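Local atomic coordinates of LPXTG cell wall surface protein (Streptococcus gordonii, PDB entry 4IGB), a protein that is displayed on the bacterial cell wall through a peptidoglycan anchor and probably acts in adhesion, this chain comprising its N1 and N2 domains. Residues 318-323 with 415-420; 328-333 with 379-384. All blocks are in the same frame, centred on the assembly; numbering follows the deposited sequence.

Contact 1 of 2, residues 318-323 with 415-420; sequences KVPVPG and LHVDNL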
loop_
_atom_site.group_PDB
_atom_site.type_symbol
_atom_site.label_atom_id
_atom_site.label_comp_id
_atom_site.label_asym_id
_atom_site.label_seq_id
_atom_site.Cartn_x
_atom_site.Cartn_y
_atom_site.Cartn_z
ATOM N N LYS B 318 -0.818 -15.765 -14.171
ATOM C CA LYS B 318 0.600 -15.469 -13.990
ATOM C C LYS B 318 0.896 -15.394 -12.500
ATOM O O LYS B 318 0.164 -14.750 -11.744
ATOM C CB LYS B 318 0.995 -14.167 -14.701
ATOM C CG LYS B 318 2.473 -13.750 -14.541
ATOM C CD LYS B 318 2.749 -13.195 -13.144
ATOM C CE LYS B 318 3.487 -11.864 -13.149
ATOM N NZ LYS B 318 4.699 -11.780 -14.018
ATOM N N VAL B 319 1.977 -16.049 -12.088
ATOM C CA VAL B 319 2.368 -16.099 -10.697
ATOM C C VAL B 319 3.396 -15.014 -10.354
ATOM O O VAL B 319 4.458 -14.946 -10.963
ATOM C CB VAL B 319 2.960 -17.487 -10.361
ATOM C CG1 VAL B 319 3.418 -17.534 -8.924
ATOM C CG2 VAL B 319 1.946 -18.597 -10.659
ATOM N N PRO B 320 3.088 -14.169 -9.356
ATOM C CA PRO B 320 4.007 -13.103 -8.936
ATOM C C PRO B 320 5.309 -13.658 -8.378
ATOM O O PRO B 320 5.295 -14.652 -7.661
ATOM C CB PRO B 320 3.245 -12.397 -7.802
ATOM C CG PRO B 320 1.874 -12.898 -7.864
ATOM C CD PRO B 320 1.904 -14.245 -8.489
ATOM N N VAL B 321 6.420 -12.993 -8.670
ATOM C CA VAL B 321 7.720 -13.415 -8.165
ATOM C C VAL B 321 7.995 -12.852 -6.769
ATOM O O VAL B 321 8.017 -11.636 -6.577
ATOM C CB VAL B 321 8.857 -12.985 -9.122
ATOM C CG1 VAL B 321 10.226 -13.324 -8.524
ATOM C CG2 VAL B 321 8.671 -13.630 -10.509
ATOM N N PRO B 322 8.229 -13.743 -5.794
ATOM C CA PRO B 322 8.461 -13.356 -4.398
ATOM C C PRO B 322 9.753 -12.571 -4.260
ATOM O O PRO B 322 10.767 -12.939 -4.853
ATOM C CB PRO B 322 8.602 -14.706 -3.679
ATOM C CG PRO B 322 7.951 -15.698 -4.583
ATOM C CD PRO B 322 8.240 -15.205 -5.965
ATOM N N GLY B 323 9.722 -11.499 -3.479
ATOM C CA GLY B 323 10.893 -10.663 -3.313
ATOM C C GLY B 323 11.024 -9.684 -4.456
ATOM O O GLY B 323 11.944 -8.871 -4.494
ATOM N N LEU B 415 -7.723 -14.467 -8.966
ATOM C CA LEU B 415 -6.554 -15.077 -8.357
ATOM C C LEU B 415 -6.346 -14.468 -6.992
ATOM O O LEU B 415 -6.435 -13.254 -6.823
ATOM C CB LEU B 415 -5.314 -14.848 -9.212
ATOM C CG LEU B 415 -3.959 -15.308 -8.669
ATOM C CD1 LEU B 415 -3.917 -16.820 -8.435
ATOM C CD2 LEU B 415 -2.848 -14.885 -9.632
ATOM N N HIS B 416 -6.103 -15.332 -6.018
ATOM C CA HIS B 416 -5.681 -14.894 -4.707
ATOM C C HIS B 416 -4.278 -15.404 -4.422
ATOM O O HIS B 416 -3.953 -16.554 -4.715
ATOM C CB HIS B 416 -6.648 -15.394 -3.644
ATOM C CG HIS B 416 -8.043 -14.899 -3.836
ATOM N ND1 HIS B 416 -8.530 -13.786 -3.191
ATOM C CD2 HIS B 416 -9.045 -15.345 -4.629
ATOM C CE1 HIS B 416 -9.780 -13.574 -3.564
ATOM N NE2 HIS B 416 -10.120 -14.508 -4.433
ATOM N N VAL B 417 -3.462 -14.526 -3.855
ATOM C CA VAL B 417 -2.109 -14.829 -3.418
ATOM C C VAL B 417 -2.026 -14.163 -2.047
ATOM O O VAL B 417 -2.155 -12.954 -1.958
ATOM C CB VAL B 417 -1.066 -14.191 -4.370
ATOM C CG1 VAL B 417 0.349 -14.369 -3.829
ATOM C CG2 VAL B 417 -1.189 -14.783 -5.781
ATOM N N ASP B 418 -1.860 -14.952 -0.983
ATOM C CA ASP B 418 -2.133 -14.473 0.382
ATOM C C ASP B 418 -3.453 -13.689 0.397
ATOM O O ASP B 418 -4.465 -14.209 -0.051
ATOM C CB ASP B 418 -0.977 -13.646 0.941
ATOM C CG ASP B 418 0.280 -14.466 1.142
ATOM O OD1 ASP B 418 0.199 -15.713 1.054
ATOM O OD2 ASP B 418 1.345 -13.867 1.404
ATOM N N ASN B 419 -3.447 -12.453 0.896
ATOM C CA ASN B 419 -4.672 -11.639 0.906
ATOM C C ASN B 419 -4.792 -10.719 -0.314
ATOM O O ASN B 419 -5.684 -9.875 -0.373
ATOM C CB ASN B 419 -4.779 -10.808 2.200
ATOM C CG ASN B 419 -3.657 -9.797 2.332
ATOM O OD1 ASN B 419 -2.584 -9.973 1.735
ATOM N ND2 ASN B 419 -3.892 -8.727 3.110
ATOM N N LEU B 420 -3.891 -10.871 -1.286
ATOM C CA LEU B 420 -3.988 -10.103 -2.529
ATOM C C LEU B 420 -5.054 -10.681 -3.445
ATOM O O LEU B 420 -5.427 -11.845 -3.320
ATOM C CB LEU B 420 -2.645 -10.055 -3.268
ATOM C CG LEU B 420 -1.487 -9.625 -2.364
ATOM C CD1 LEU B 420 -0.157 -9.651 -3.104
ATOM C CD2 LEU B 420 -1.781 -8.230 -1.763
#

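Contact 2 of 2, residues 328-333 with 379-384; sequences AAPSSI and EYLKGN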
loop_
_atom_site.group_PDB
_atom_site.type_symbol
_atom_site.label_atom_id
_atom_site.label_comp_id
_atom_site.label_asym_id
_atom_site.label_seq_id
_atom_site.Cartn_x
_atom_site.Cartn_y
_atom_site.Cartn_z
ATOM N N ALA B 328 7.089 -11.258 -0.299
ATOM C CA ALA B 328 7.675 -12.534 0.107
ATOM C C ALA B 328 6.862 -13.691 -0.430
ATOM O O ALA B 328 5.743 -13.503 -0.920
ATOM C CB ALA B 328 7.772 -12.622 1.614
ATOM N N ALA B 329 7.430 -14.888 -0.321
ATOM C CA ALA B 329 6.783 -16.082 -0.825
ATOM C C ALA B 329 5.401 -16.217 -0.205
ATOM O O ALA B 329 5.222 -15.989 0.985
ATOM C CB ALA B 329 7.642 -17.320 -0.538
ATOM N N PRO B 330 4.412 -16.588 -1.023
ATOM C CA PRO B 330 3.029 -16.662 -0.545
ATOM C C PRO B 330 2.806 -17.874 0.338
ATOM O O PRO B 330 3.499 -18.883 0.202
ATOM C CB PRO B 330 2.223 -16.807 -1.834
ATOM C CG PRO B 330 3.167 -17.474 -2.793
ATOM C CD PRO B 330 4.541 -16.962 -2.442
ATOM N N SER B 331 1.849 -17.755 1.247
ATOM C CA SER B 331 1.418 -18.865 2.074
ATOM C C SER B 331 0.255 -19.606 1.419
ATOM O O SER B 331 -0.006 -20.766 1.721
ATOM C CB SER B 331 0.997 -18.345 3.448
ATOM O OG SER B 331 2.089 -17.674 4.057
ATOM N N SER B 332 -0.460 -18.927 0.536
ATOM C CA SER B 332 -1.543 -19.571 -0.188
ATOM C C SER B 332 -1.728 -18.964 -1.571
ATOM O O SER B 332 -1.513 -17.765 -1.780
ATOM C CB SER B 332 -2.850 -19.447 0.597
ATOM O OG SER B 332 -3.279 -18.107 0.579
ATOM N N ILE B 333 -2.128 -19.805 -2.518
ATOM C CA ILE B 333 -2.563 -19.335 -3.813
ATOM C C ILE B 333 -3.840 -20.071 -4.169
ATOM O O ILE B 333 -3.895 -21.295 -4.092
ATOM C CB ILE B 333 -1.517 -19.600 -4.903
ATOM C CG1 ILE B 333 -0.230 -18.800 -4.631
ATOM C CG2 ILE B 333 -2.082 -19.253 -6.276
ATOM C CD1 ILE B 333 0.934 -19.161 -5.618
ATOM N N GLU B 379 2.848 -28.162 -0.808
ATOM C CA GLU B 379 3.904 -28.812 -1.587
ATOM C C GLU B 379 4.142 -28.084 -2.913
ATOM O O GLU B 379 5.283 -27.889 -3.318
ATOM C CB GLU B 379 3.596 -30.303 -1.838
ATOM C CG GLU B 379 4.582 -31.004 -2.803
ATOM C CD GLU B 379 4.050 -32.326 -3.406
ATOM O OE1 GLU B 379 3.462 -33.142 -2.650
ATOM O OE2 GLU B 379 4.223 -32.550 -4.636
ATOM N N TYR B 380 3.068 -27.682 -3.587
ATOM C CA TYR B 380 3.229 -26.995 -4.855
ATOM C C TYR B 380 3.904 -25.654 -4.630
ATOM O O TYR B 380 4.814 -25.285 -5.365
ATOM C CB TYR B 380 1.902 -26.806 -5.601
ATOM C CG TYR B 380 2.124 -26.234 -6.991
ATOM C CD1 TYR B 380 2.293 -27.069 -8.088
ATOM C CD2 TYR B 380 2.204 -24.864 -7.197
ATOM C CE1 TYR B 380 2.518 -26.564 -9.351
ATOM C CE2 TYR B 380 2.426 -24.345 -8.464
ATOM C CZ TYR B 380 2.583 -25.199 -9.535
ATOM O OH TYR B 380 2.806 -24.693 -10.798
ATOM N N LEU B 381 3.462 -24.936 -3.603
ATOM C CA LEU B 381 4.067 -23.655 -3.244
ATOM C C LEU B 381 5.553 -23.802 -2.916
ATOM O O LEU B 381 6.363 -22.966 -3.304
ATOM C CB LEU B 381 3.337 -23.008 -2.054
ATOM C CG LEU B 381 1.900 -22.521 -2.305
ATOM C CD1 LEU B 381 1.320 -21.856 -1.055
ATOM C CD2 LEU B 381 1.845 -21.566 -3.479
ATOM N N LYS B 382 5.894 -24.859 -2.188
ATOM C CA LYS B 382 7.266 -25.088 -1.740
ATOM C C LYS B 382 8.217 -25.277 -2.922
ATOM O O LYS B 382 9.384 -24.910 -2.854
ATOM C CB LYS B 382 7.305 -26.319 -0.826
ATOM C CG LYS B 382 8.661 -26.656 -0.237
ATOM C CD LYS B 382 8.586 -27.908 0.649
ATOM C CE LYS B 382 9.958 -28.295 1.231
ATOM N NZ LYS B 382 10.954 -28.755 0.205
ATOM N N GLY B 383 7.702 -25.858 -3.999
ATOM C CA GLY B 383 8.494 -26.126 -5.184
ATOM C C GLY B 383 8.891 -24.866 -5.925
ATOM O O GLY B 383 9.765 -24.895 -6.782
ATOM N N ASN B 384 8.246 -23.755 -5.596
ATOM C CA ASN B 384 8.556 -22.472 -6.229
ATOM C C ASN B 384 8.544 -22.517 -7.768
ATOM O O ASN B 384 9.481 -22.051 -8.418
ATOM C CB ASN B 384 9.894 -21.937 -5.702
ATOM C CG ASN B 384 10.199 -20.528 -6.181
ATOM O OD1 ASN B 384 11.196 -20.301 -6.870
ATOM N ND2 ASN B 384 9.344 -19.574 -5.821
#

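Contact 1 of 2, residues 318-323 with 415-420
A small, largely apolar and buried contact sets Pro320 and the carbonyl of Lys318, in the loop that follows strand 310-317, against Leu415 and Val417 at the end of strand 409-417 in the N2 domain. It shows how a loop can be seated on a strand without backbone pairing: the CA atoms of Pro320 and Val417 stand 8.4 Å apart, no hydrogen bond crosses between the segments, and they bury only 117 Å² together. The Pro320 ring turns its CD and CG corner to one methyl of Val417, CD of Pro320 lying 4.1 Å from CG2 of Val417. With CG1 anti to the Val417 backbone N (chi1 173°), CG2 is left on the side that faces the proline. Two residues back along the strand, Leu415 presents CD2 to the carbonyl O of Lys318 at 3.7 Å, a methyl against a peptide oxygen rather than a polar bond. Leu415 and Val417 point to the same side because side chains alternate along an extended strand, while the intervening His416 faces away from the loop. Beyond Val417 the chain reverses in a two-residue beta hairpin, the type II' turn being closed by Leu420 N to Val417 O at 2.8 Å; the return strand 420-423 then pairs back, Leu415 and Ala422 being joined by backbone hydrogen bonding. Asp418, at the first corner, carries the positive phi (44°) that this turn requires. Leu415 also packs on Ile333 and Met335 of strand 333-338, so the side chains facing the loop belong to the interior of what is probably a beta-sandwich domain of the adhesin clan. The turn leans on the N1 domain, where Asp418 OD2 forms a salt bridge with Arg263 and Asn419 ND2 bonds to the carbonyl O of Ser264.

Contact 2 of 2, residues 328-333 with 379-384
Ser331 and Ser332, whose backbones meet the side chain of Leu381, both direct their amide nitrogens to one oxygen, OD1 of Asp418; Ser331 N lies 2.6 Å from Asp418 OD1, and the bond from Ser332 is weak. A chi1 of -68° sets Leu381 CG opposite its carbonyl carbon, which extends the side chain from helix 378-382 toward the loop and divides its two methyls between different surfaces. Leu381 CD1 touches main chain, 3.3 Å from Ser331 O and 3.8 Å from Ser332 CA. CD2 instead meets Ile333, whose side chain crosses it obliquely; the 3.3 Å between Ile333 CD1 and Leu381 CD2 is short for two methyl groups, and its exact value is doubtful. Pro330 touches more loosely, its CG 4.4 Å from Leu381 CD2. A single leucine thus accounts for most of the 162 Å² buried here. Behind it the helix gives way to a turn: Asn384 N donates to Leu381 O at 3.1 Å, and Asn384 itself has left helical angles with positive phi. The short helix lies in the connection between strand 371-376, which pairs with 333-338, and strand 389-397, which pairs with 310-317 and 343-352, packed at the end of what is probably a beta sandwich.

The two contacts, with centres 9 Å apart, share the long loop from strand 310-317 to strand 333-338: contact 1 uses its beginning and contact 2 its end. They meet directly through the hairpin turn at Asp418, which gives its own backbone N to Ser332 O at 2.9 Å, while Pro322 CB packs on Ala329 N at 3.6 Å within the loop. Side chains of 328-333 also touch strand 14-19, through Ala328 on Ile17 and Ser331 on Glu15, and the turn meets Arg263 and Ser264, so both the turn at Asp418 and residues 328-333 border the N1 domain. The sodium ion, bound by Asp198, Asp200 and Thr248, has no ligand from either contact.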